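Local coordinates for anopheles gambiae adenosine kinase (Anopheles gambiae, PDB 3LOO), which phosphorylates adenosine to AMP at the expense of ATP, as an adenosine kinase of the pfkB (ribokinase-like) carbohydrate kinase family, at residues A[61-69]-A[140-151]; A[84-92]-A[118-128]. All blocks are in the same frame, centred on the assembly; numbering follows the deposited sequence.

Contact 1. Residues A[61-69]-A[140-151]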
loop_
_atom_site.group_PDB
_atom_site.type_symbol
_atom_site.label_atom_id
_atom_site.label_comp_id
_atom_site.label_asym_id
_atom_site.label_seq_id
_atom_site.Cartn_x
_atom_site.Cartn_y
_atom_site.Cartn_z
ATOM N N LYS A 61 11.252 -22.058 -4.446
ATOM C CA LYS A 61 12.011 -22.497 -3.288
ATOM C C LYS A 61 11.440 -21.924 -1.989
ATOM O O LYS A 61 11.764 -22.392 -0.907
ATOM C CB LYS A 61 13.483 -22.090 -3.419
ATOM C CG LYS A 61 13.757 -20.578 -3.583
ATOM C CD LYS A 61 15.234 -20.261 -3.380
ATOM C CE LYS A 61 15.529 -18.804 -3.741
ATOM N NZ LYS A 61 16.948 -18.443 -3.482
ATOM N N HIS A 62 10.615 -20.885 -2.087
ATOM C CA HIS A 62 10.083 -20.244 -0.883
ATOM C C HIS A 62 8.822 -20.956 -0.416
ATOM O O HIS A 62 8.440 -20.842 0.743
ATOM C CB HIS A 62 9.808 -18.750 -1.138
ATOM C CG HIS A 62 11.047 -17.964 -1.398
ATOM N ND1 HIS A 62 11.360 -17.453 -2.635
ATOM C CD2 HIS A 62 12.081 -17.647 -0.586
ATOM C CE1 HIS A 62 12.531 -16.849 -2.576
ATOM N NE2 HIS A 62 12.986 -16.946 -1.338
ATOM N N MET A 63 8.190 -21.693 -1.324
ATOM C CA MET A 63 6.863 -22.230 -1.068
ATOM C C MET A 63 6.715 -23.080 0.197
ATOM O O MET A 63 5.681 -22.980 0.868
ATOM C CB MET A 63 6.328 -23.000 -2.270
ATOM C CG MET A 63 5.992 -22.138 -3.488
ATOM S SD MET A 63 5.057 -20.618 -3.173
ATOM C CE MET A 63 5.127 -19.891 -4.815
ATOM N N PRO A 64 7.718 -23.943 0.503
ATOM C CA PRO A 64 7.609 -24.766 1.714
ATOM C C PRO A 64 7.664 -23.959 2.991
ATOM O O PRO A 64 7.377 -24.486 4.062
ATOM C CB PRO A 64 8.830 -25.716 1.614
ATOM C CG PRO A 64 9.088 -25.803 0.104
ATOM C CD PRO A 64 8.858 -24.382 -0.342
ATOM N N MET A 65 8.046 -22.690 2.894
ATOM C CA MET A 65 8.165 -21.859 4.095
ATOM C C MET A 65 6.824 -21.572 4.794
ATOM O O MET A 65 6.767 -21.472 6.036
ATOM C CB MET A 65 8.880 -20.562 3.741
ATOM C CG MET A 65 9.230 -19.707 4.921
ATOM S SD MET A 65 9.949 -18.122 4.445
ATOM C CE MET A 65 8.845 -17.583 3.101
ATOM N N TYR A 66 5.753 -21.427 4.001
ATOM C CA TYR A 66 4.414 -21.082 4.550
ATOM C C TYR A 66 3.891 -22.163 5.543
ATOM O O TYR A 66 3.595 -21.863 6.720
ATOM C CB TYR A 66 3.430 -20.731 3.406
ATOM C CG TYR A 66 3.965 -19.542 2.600
ATOM C CD1 TYR A 66 3.876 -18.245 3.108
ATOM C CD2 TYR A 66 4.643 -19.736 1.398
ATOM C CE1 TYR A 66 4.385 -17.159 2.400
ATOM C CE2 TYR A 66 5.167 -18.665 0.690
ATOM C CZ TYR A 66 5.033 -17.382 1.197
ATOM O OH TYR A 66 5.547 -16.321 0.532
ATOM N N GLN A 67 3.866 -23.423 5.110
ATOM C CA GLN A 67 3.439 -24.517 5.998
ATOM C C GLN A 67 4.363 -24.650 7.212
ATOM O O GLN A 67 3.894 -24.935 8.330
ATOM C CB GLN A 67 3.398 -25.837 5.240
ATOM C CG GLN A 67 2.893 -27.011 6.055
ATOM C CD GLN A 67 3.104 -28.358 5.372
ATOM O OE1 GLN A 67 3.327 -28.436 4.160
ATOM N NE2 GLN A 67 3.019 -29.433 6.151
ATOM N N GLU A 68 5.669 -24.448 6.995
ATOM C CA GLU A 68 6.633 -24.512 8.070
ATOM C C GLU A 68 6.377 -23.438 9.121
ATOM O O GLU A 68 6.474 -23.710 10.332
ATOM C CB GLU A 68 8.052 -24.426 7.510
ATOM C CG GLU A 68 9.137 -24.497 8.554
ATOM C CD GLU A 68 10.540 -24.657 7.972
ATOM O OE1 GLU A 68 10.732 -24.762 6.724
ATOM O OE2 GLU A 68 11.462 -24.669 8.792
ATOM N N LEU A 69 6.045 -22.218 8.667
ATOM C CA LEU A 69 5.658 -21.140 9.586
ATOM C C LEU A 69 4.399 -21.529 10.384
ATOM O O LEU A 69 4.337 -21.325 11.589
ATOM C CB LEU A 69 5.393 -19.801 8.853
ATOM C CG LEU A 69 6.563 -19.125 8.137
ATOM C CD1 LEU A 69 6.072 -17.881 7.387
ATOM C CD2 LEU A 69 7.673 -18.774 9.112
ATOM N N ALA A 140 4.528 -14.021 3.939
ATOM C CA ALA A 140 5.310 -14.366 5.114
ATOM C C ALA A 140 5.818 -13.081 5.721
ATOM O O ALA A 140 6.395 -12.245 5.007
ATOM C CB ALA A 140 6.503 -15.283 4.712
ATOM N N VAL A 141 5.606 -12.907 7.025
ATOM C CA VAL A 141 6.142 -11.763 7.750
ATOM C C VAL A 141 7.003 -12.334 8.878
ATOM O O VAL A 141 6.478 -12.814 9.890
ATOM C CB VAL A 141 5.024 -10.905 8.380
ATOM C CG1 VAL A 141 5.626 -9.773 9.210
ATOM C CG2 VAL A 141 4.049 -10.343 7.321
ATOM N N LEU A 142 8.320 -12.325 8.688
ATOM C CA LEU A 142 9.240 -12.973 9.615
ATOM C C LEU A 142 9.886 -11.937 10.499
ATOM O O LEU A 142 10.538 -11.017 10.006
ATOM C CB LEU A 142 10.318 -13.741 8.841
ATOM C CG LEU A 142 9.798 -14.696 7.780
ATOM C CD1 LEU A 142 10.924 -15.526 7.213
ATOM C CD2 LEU A 142 8.733 -15.590 8.398
ATOM N N VAL A 143 9.699 -12.091 11.804
ATOM C CA VAL A 143 10.270 -11.168 12.783
ATOM C C VAL A 143 11.537 -11.771 13.411
ATOM O O VAL A 143 11.503 -12.869 13.990
ATOM C CB VAL A 143 9.237 -10.826 13.873
ATOM C CG1 VAL A 143 9.888 -10.042 15.004
ATOM C CG2 VAL A 143 8.076 -10.071 13.267
ATOM N N THR A 144 12.654 -11.065 13.252
ATOM C CA THR A 144 13.936 -11.465 13.837
ATOM C C THR A 144 14.527 -10.242 14.519
ATOM O O THR A 144 14.895 -9.266 13.845
ATOM C CB THR A 144 14.922 -11.977 12.793
ATOM O OG1 THR A 144 14.393 -13.157 12.171
ATOM C CG2 THR A 144 16.225 -12.341 13.460
ATOM N N GLY A 145 14.600 -10.308 15.850
ATOM C CA GLY A 145 14.982 -9.164 16.676
ATOM C C GLY A 145 14.012 -8.034 16.402
ATOM O O GLY A 145 12.806 -8.224 16.527
ATOM N N THR A 146 14.538 -6.871 16.009
ATOM C CA THR A 146 13.708 -5.702 15.641
ATOM C C THR A 146 13.608 -5.517 14.110
ATOM O O THR A 146 13.077 -4.516 13.613
ATOM C CB THR A 146 14.242 -4.395 16.280
ATOM O OG1 THR A 146 15.559 -4.134 15.771
ATOM C CG2 THR A 146 14.306 -4.516 17.808
ATOM N N GLN A 147 14.119 -6.495 13.370
ATOM C CA GLN A 147 14.028 -6.508 11.913
ATOM C C GLN A 147 12.850 -7.358 11.421
ATOM O O GLN A 147 12.364 -8.251 12.132
ATOM C CB GLN A 147 15.347 -7.013 11.333
ATOM C CG GLN A 147 16.562 -6.258 11.878
ATOM C CD GLN A 147 17.704 -6.253 10.889
ATOM O OE1 GLN A 147 18.415 -7.256 10.730
ATOM N NE2 GLN A 147 17.896 -5.118 10.213
ATOM N N ARG A 148 12.378 -7.048 10.214
ATOM C CA ARG A 148 11.289 -7.783 9.568
ATOM C C ARG A 148 11.711 -8.144 8.176
ATOM O O ARG A 148 12.380 -7.353 7.500
ATOM C CB ARG A 148 10.006 -6.950 9.497
ATOM C CG ARG A 148 9.385 -6.709 10.831
ATOM C CD ARG A 148 8.310 -5.636 10.788
ATOM N NE ARG A 148 7.123 -6.242 11.351
ATOM C CZ ARG A 148 6.090 -6.637 10.623
ATOM N NH1 ARG A 148 5.055 -7.220 11.224
ATOM N NH2 ARG A 148 6.080 -6.432 9.302
ATOM N N SER A 149 11.340 -9.348 7.768
ATOM C CA SER A 149 11.572 -9.828 6.416
ATOM C C SER A 149 10.279 -10.424 5.840
ATOM O O SER A 149 9.624 -11.278 6.474
ATOM C CB SER A 149 12.665 -10.881 6.439
ATOM O OG SER A 149 13.150 -11.130 5.137
ATOM N N LEU A 150 9.950 -10.016 4.624
ATOM C CA LEU A 150 8.633 -10.286 4.037
ATOM C C LEU A 150 8.820 -11.081 2.778
ATOM O O LEU A 150 9.743 -10.800 2.016
ATOM C CB LEU A 150 7.935 -8.960 3.692
ATOM C CG LEU A 150 7.052 -8.210 4.691
ATOM C CD1 LEU A 150 7.431 -8.379 6.150
ATOM C CD2 LEU A 150 6.924 -6.688 4.315
ATOM N N CYS A 151 7.960 -12.060 2.549
ATOM C CA CYS A 151 8.015 -12.827 1.303
ATOM C C CYS A 151 6.599 -13.089 0.853
ATOM O O CYS A 151 5.864 -13.843 1.516
ATOM C CB CYS A 151 8.829 -14.135 1.467
ATOM S SG CYS A 151 8.876 -15.187 0.037
#

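Contact 2. Residues A[84-92]-A[118-128]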
loop_
_atom_site.group_PDB
_atom_site.type_symbol
_atom_site.label_atom_id
_atom_site.label_comp_id
_atom_site.label_asym_id
_atom_site.label_seq_id
_atom_site.Cartn_x
_atom_site.Cartn_y
_atom_site.Cartn_z
ATOM N N GLN A 84 -5.170 -2.930 0.668
ATOM C CA GLN A 84 -6.217 -3.413 1.556
ATOM C C GLN A 84 -6.096 -2.890 2.993
ATOM O O GLN A 84 -7.096 -2.403 3.557
ATOM C CB GLN A 84 -6.327 -4.945 1.534
ATOM C CG GLN A 84 -7.666 -5.404 2.119
ATOM C CD GLN A 84 -8.015 -6.851 1.782
ATOM O OE1 GLN A 84 -9.152 -7.132 1.431
ATOM N NE2 GLN A 84 -7.052 -7.785 1.950
ATOM N N ASN A 85 -4.896 -2.989 3.568
ATOM C CA ASN A 85 -4.610 -2.468 4.901
ATOM C C ASN A 85 -4.952 -0.970 4.996
ATOM O O ASN A 85 -5.563 -0.533 5.960
ATOM C CB ASN A 85 -3.109 -2.540 5.234
ATOM C CG ASN A 85 -2.612 -3.940 5.599
ATOM O OD1 ASN A 85 -3.376 -4.836 5.958
ATOM N ND2 ASN A 85 -1.291 -4.125 5.469
ATOM N N SER A 86 -4.492 -0.195 4.006
ATOM C CA SER A 86 -4.706 1.246 4.000
ATOM C C SER A 86 -6.209 1.596 3.952
ATOM O O SER A 86 -6.680 2.467 4.681
ATOM C CB SER A 86 -3.933 1.884 2.837
ATOM O OG SER A 86 -2.525 1.917 3.101
ATOM N N LEU A 87 -6.951 0.922 3.080
ATOM C CA LEU A 87 -8.398 1.147 2.995
ATOM C C LEU A 87 -9.151 0.724 4.286
ATOM O O LEU A 87 -10.115 1.396 4.692
ATOM C CB LEU A 87 -8.967 0.487 1.733
ATOM C CG LEU A 87 -8.975 1.398 0.517
ATOM C CD1 LEU A 87 -7.626 1.972 0.122
ATOM C CD2 LEU A 87 -9.628 0.652 -0.692
ATOM N N ARG A 88 -8.677 -0.328 4.961
ATOM C CA ARG A 88 -9.269 -0.749 6.234
ATOM C C ARG A 88 -9.026 0.311 7.329
ATOM O O ARG A 88 -9.962 0.673 8.055
ATOM C CB ARG A 88 -8.773 -2.151 6.656
ATOM C CG ARG A 88 -9.264 -3.322 5.737
ATOM C CD ARG A 88 -8.602 -4.681 6.128
ATOM N NE ARG A 88 -8.755 -4.858 7.580
ATOM C CZ ARG A 88 -7.853 -5.372 8.409
ATOM N NH1 ARG A 88 -6.677 -5.818 7.975
ATOM N NH2 ARG A 88 -8.141 -5.438 9.705
ATOM N N VAL A 89 -7.797 0.831 7.407
ATOM C CA VAL A 89 -7.487 1.934 8.326
ATOM C C VAL A 89 -8.306 3.194 8.010
ATOM O O VAL A 89 -8.905 3.771 8.915
ATOM C CB VAL A 89 -5.932 2.206 8.443
ATOM C CG1 VAL A 89 -5.599 3.506 9.293
ATOM C CG2 VAL A 89 -5.213 0.949 8.985
ATOM N N ALA A 90 -8.342 3.615 6.737
ATOM C CA ALA A 90 -9.195 4.714 6.323
ATOM C C ALA A 90 -10.699 4.552 6.686
ATOM O O ALA A 90 -11.344 5.510 7.125
ATOM C CB ALA A 90 -9.044 4.977 4.808
ATOM N N GLN A 91 -11.260 3.368 6.463
ATOM C CA GLN A 91 -12.635 3.080 6.851
ATOM C C GLN A 91 -12.859 3.120 8.382
ATOM O O GLN A 91 -13.896 3.628 8.878
ATOM C CB GLN A 91 -13.038 1.724 6.274
ATOM C CG GLN A 91 -13.470 1.825 4.837
ATOM C CD GLN A 91 -14.790 2.609 4.661
ATOM O OE1 GLN A 91 -15.534 2.866 5.620
ATOM N NE2 GLN A 91 -15.084 2.954 3.439
ATOM N N TRP A 92 -11.881 2.616 9.118
ATOM C CA TRP A 92 -11.991 2.582 10.564
ATOM C C TRP A 92 -12.098 4.016 11.073
ATOM O O TRP A 92 -12.974 4.342 11.889
ATOM C CB TRP A 92 -10.809 1.840 11.188
ATOM C CG TRP A 92 -10.768 2.033 12.679
ATOM C CD1 TRP A 92 -11.692 1.583 13.603
ATOM C CD2 TRP A 92 -9.778 2.736 13.420
ATOM N NE1 TRP A 92 -11.323 1.965 14.873
ATOM C CE2 TRP A 92 -10.154 2.676 14.791
ATOM C CE3 TRP A 92 -8.603 3.410 13.069
ATOM C CZ2 TRP A 92 -9.402 3.283 15.803
ATOM C CZ3 TRP A 92 -7.844 4.005 14.089
ATOM C CH2 TRP A 92 -8.255 3.932 15.438
ATOM N N ARG A 118 -12.850 -9.693 7.430
ATOM C CA ARG A 118 -12.154 -8.580 8.109
ATOM C C ARG A 118 -12.313 -7.238 7.376
ATOM O O ARG A 118 -12.588 -6.204 7.990
ATOM C CB ARG A 118 -10.638 -8.835 8.295
ATOM C CG ARG A 118 -10.290 -10.102 9.060
ATOM C CD ARG A 118 -10.286 -9.972 10.611
ATOM N NE ARG A 118 -10.269 -11.329 11.193
ATOM C CZ ARG A 118 -9.194 -12.123 11.313
ATOM N NH1 ARG A 118 -7.975 -11.713 10.938
ATOM N NH2 ARG A 118 -9.337 -13.343 11.824
ATOM N N ALA A 119 -12.104 -7.227 6.067
ATOM C CA ALA A 119 -12.181 -5.957 5.356
ATOM C C ALA A 119 -13.647 -5.426 5.336
ATOM O O ALA A 119 -13.867 -4.252 5.587
ATOM C CB ALA A 119 -11.581 -6.064 3.956
ATOM N N THR A 120 -14.621 -6.294 5.092
ATOM C CA THR A 120 -16.046 -5.885 5.175
ATOM C C THR A 120 -16.440 -5.407 6.586
ATOM O O THR A 120 -17.119 -4.420 6.700
ATOM C CB THR A 120 -17.024 -6.988 4.660
ATOM O OG1 THR A 120 -16.791 -7.188 3.258
ATOM C CG2 THR A 120 -18.531 -6.539 4.821
ATOM N N SER A 121 -15.989 -6.081 7.643
ATOM C CA SER A 121 -16.250 -5.591 9.011
ATOM C C SER A 121 -15.745 -4.199 9.291
ATOM O O SER A 121 -16.414 -3.453 10.001
ATOM C CB SER A 121 -15.665 -6.504 10.066
ATOM O OG SER A 121 -16.177 -7.780 9.792
ATOM N N ASN A 122 -14.578 -3.867 8.740
ATOM C CA ASN A 122 -14.000 -2.533 8.872
ATOM C C ASN A 122 -14.704 -1.459 8.055
ATOM O O ASN A 122 -14.500 -0.268 8.325
ATOM C CB ASN A 122 -12.493 -2.559 8.543
ATOM C CG ASN A 122 -11.685 -3.368 9.557
ATOM O OD1 ASN A 122 -11.953 -3.327 10.764
ATOM N ND2 ASN A 122 -10.707 -4.112 9.076
ATOM N N GLY A 123 -15.536 -1.865 7.084
ATOM C CA GLY A 123 -16.342 -0.919 6.303
ATOM C C GLY A 123 -15.969 -0.838 4.813
ATOM O O GLY A 123 -16.602 -0.116 4.036
ATOM N N VAL A 124 -14.945 -1.585 4.393
ATOM C CA VAL A 124 -14.620 -1.627 2.968
ATOM C C VAL A 124 -15.685 -2.336 2.165
ATOM O O VAL A 124 -16.193 -3.412 2.561
ATOM C CB VAL A 124 -13.225 -2.301 2.738
ATOM C CG1 VAL A 124 -12.803 -2.214 1.275
ATOM C CG2 VAL A 124 -12.184 -1.635 3.667
ATOM N N ASN A 125 -16.006 -1.749 1.014
ATOM C CA ASN A 125 -16.755 -2.435 -0.002
ATOM C C ASN A 125 -15.730 -3.244 -0.821
ATOM O O ASN A 125 -15.069 -2.701 -1.710
ATOM C CB ASN A 125 -17.530 -1.433 -0.876
ATOM C CG ASN A 125 -18.291 -2.107 -1.998
ATOM O OD1 ASN A 125 -18.249 -3.326 -2.122
ATOM N ND2 ASN A 125 -18.997 -1.322 -2.826
ATOM N N VAL A 126 -15.615 -4.539 -0.535
ATOM C CA VAL A 126 -14.648 -5.360 -1.261
ATOM C C VAL A 126 -15.274 -5.902 -2.533
ATOM O O VAL A 126 -16.353 -6.475 -2.505
ATOM C CB VAL A 126 -14.052 -6.543 -0.444
ATOM C CG1 VAL A 126 -13.614 -6.062 0.919
ATOM C CG2 VAL A 126 -15.036 -7.630 -0.329
ATOM N N GLN A 127 -14.581 -5.694 -3.631
ATOM C CA GLN A 127 -15.067 -6.145 -4.931
ATOM C C GLN A 127 -14.022 -7.065 -5.539
ATOM O O GLN A 127 -13.346 -6.730 -6.510
ATOM C CB GLN A 127 -15.401 -4.932 -5.780
ATOM C CG GLN A 127 -16.583 -4.138 -5.207
ATOM C CD GLN A 127 -17.925 -4.848 -5.374
ATOM O OE1 GLN A 127 -18.786 -4.798 -4.482
ATOM N NE2 GLN A 127 -18.126 -5.486 -6.527
ATOM N N TYR A 128 -13.849 -8.209 -4.872
ATOM C CA TYR A 128 -12.826 -9.195 -5.260
ATOM C C TYR A 128 -13.205 -9.902 -6.562
ATOM O O TYR A 128 -14.330 -10.378 -6.705
ATOM C CB TYR A 128 -12.652 -10.290 -4.198
ATOM C CG TYR A 128 -12.048 -9.912 -2.851
ATOM C CD1 TYR A 128 -11.140 -8.843 -2.686
ATOM C CD2 TYR A 128 -12.385 -10.655 -1.726
ATOM C CE1 TYR A 128 -10.602 -8.553 -1.398
ATOM C CE2 TYR A 128 -11.833 -10.389 -0.467
ATOM C CZ TYR A 128 -10.951 -9.340 -0.305
ATOM O OH TYR A 128 -10.462 -9.105 0.994
#

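Contact 1. Residues A[61-69]-A[140-151]
Met65 and Tyr66, neighbours on one turn of helix 64-73, reach the hairpin 140-151 differently, one by a flexible thioether and the other by a rigid ring. From CB, the Met65 chain runs out with CG anti to the backbone N (chi1 -172°), which carries it toward the strands. Met65 SD lies 3.9 Å from Leu142 CD1. A bend at the last torsion then turns Met65 CE onto the Ala140 and Cys151 side chains, 3.7 Å from Ala140 CB. The same methyl group rests over the rim of one face of the Tyr66 ring. Pliable methionine suits such an irregular surface, and the small Ala140 lets the helix come close. The hairpin belongs to the five-stranded sheet that, in ribokinase-like enzymes, forms the lid over the substrate; helix 64-73 packs on one face of it, while Leu150 points away and Arg148 makes a salt bridge to a phosphate oxygen of the bound dinucleotide. Tyr66 presents its edge to the backbone, and its OH donates to Cys151 O at 2.7 Å. The donor stands well above the carbonyl plane (62° out of it), on the face opposite Ala140 N, so the oxygen is gripped by two donors. The flat His62 imidazole offers a face to Cys151 SG, 4.2 Å from the ring centroid; Lys61 CG lies over the rim of the opposite face, and ND1 is bonded to Glu59 N. Branched leucines fill the buried helix-sheet interface: Leu69 meets Leu142 at about a right angle, their CD2 atoms tightly packed at 3.4 Å.

Contact 2. Residues A[84-92]-A[118-128]
The guanidinium of Arg88 has Arg118 CB above the rim of one face and the amide of Asn122 at its edge. The two flat groups are nearly coplanar, 16° apart, with the amide on the side of the guanidinium that carries NE and NH2; Phe355 adds a cation-pi contact. On the Tyr128 ring, Val126 CB lies over the centre of one face, and Gln84 OE1 comes in at the edge. Tyr128 OH donates to Gln84 OE1, though the modelled 2.4 Å is so short that the exact length is doubtful. Gln84 reaches the hydroxyl with an extended chain, CG anti to the backbone N (chi1 -163°), while NE2 bonds to Gly80 O, so both ends of the buried amide have a partner. Arg88 CD lies 3.9 Å from Ala119 CA, an approach that the small residue permits. Gly123 ends helix 110-122 in a Schellman motif, its positive phi suited to glycine. The turn brings Asn122 O within 3.2 Å of Gln91 CB. Val124, branched at CB, sets CG2 3.8 Å from Leu87 O and against Gln91 CG, a compact apolar group beside the helix. Helices 84-92 and 118-122 run side by side at 27°, axes 9.2 Å apart, and the second belongs to the beta-alpha-beta crossover joining parallel strands 100-107 and 125-131 in the large alpha/beta domain of the ribokinase-like fold.

Contact 2 is nested within the chain loop closed by contact 1: the order is 61-69, 84-92, 118-128, 140-151. Their centres lie about 25 Å apart and their nearest atoms about 8 Å, without touching. Contact 1 belongs to the five-stranded lid sheet, contact 2 to the border of the nine-stranded sheet of the large domain. The chain passes from lid to large domain between strand 76-80 and helix 82-94, and returns between strands 125-131 and 137-144. A segment of each contact also carries a ligand residue outside the packing itself: Arg148 makes a salt bridge to the bound dinucleotide and Asn85 a hydrogen bond, consistent with a substrate cleft between lid and large domain.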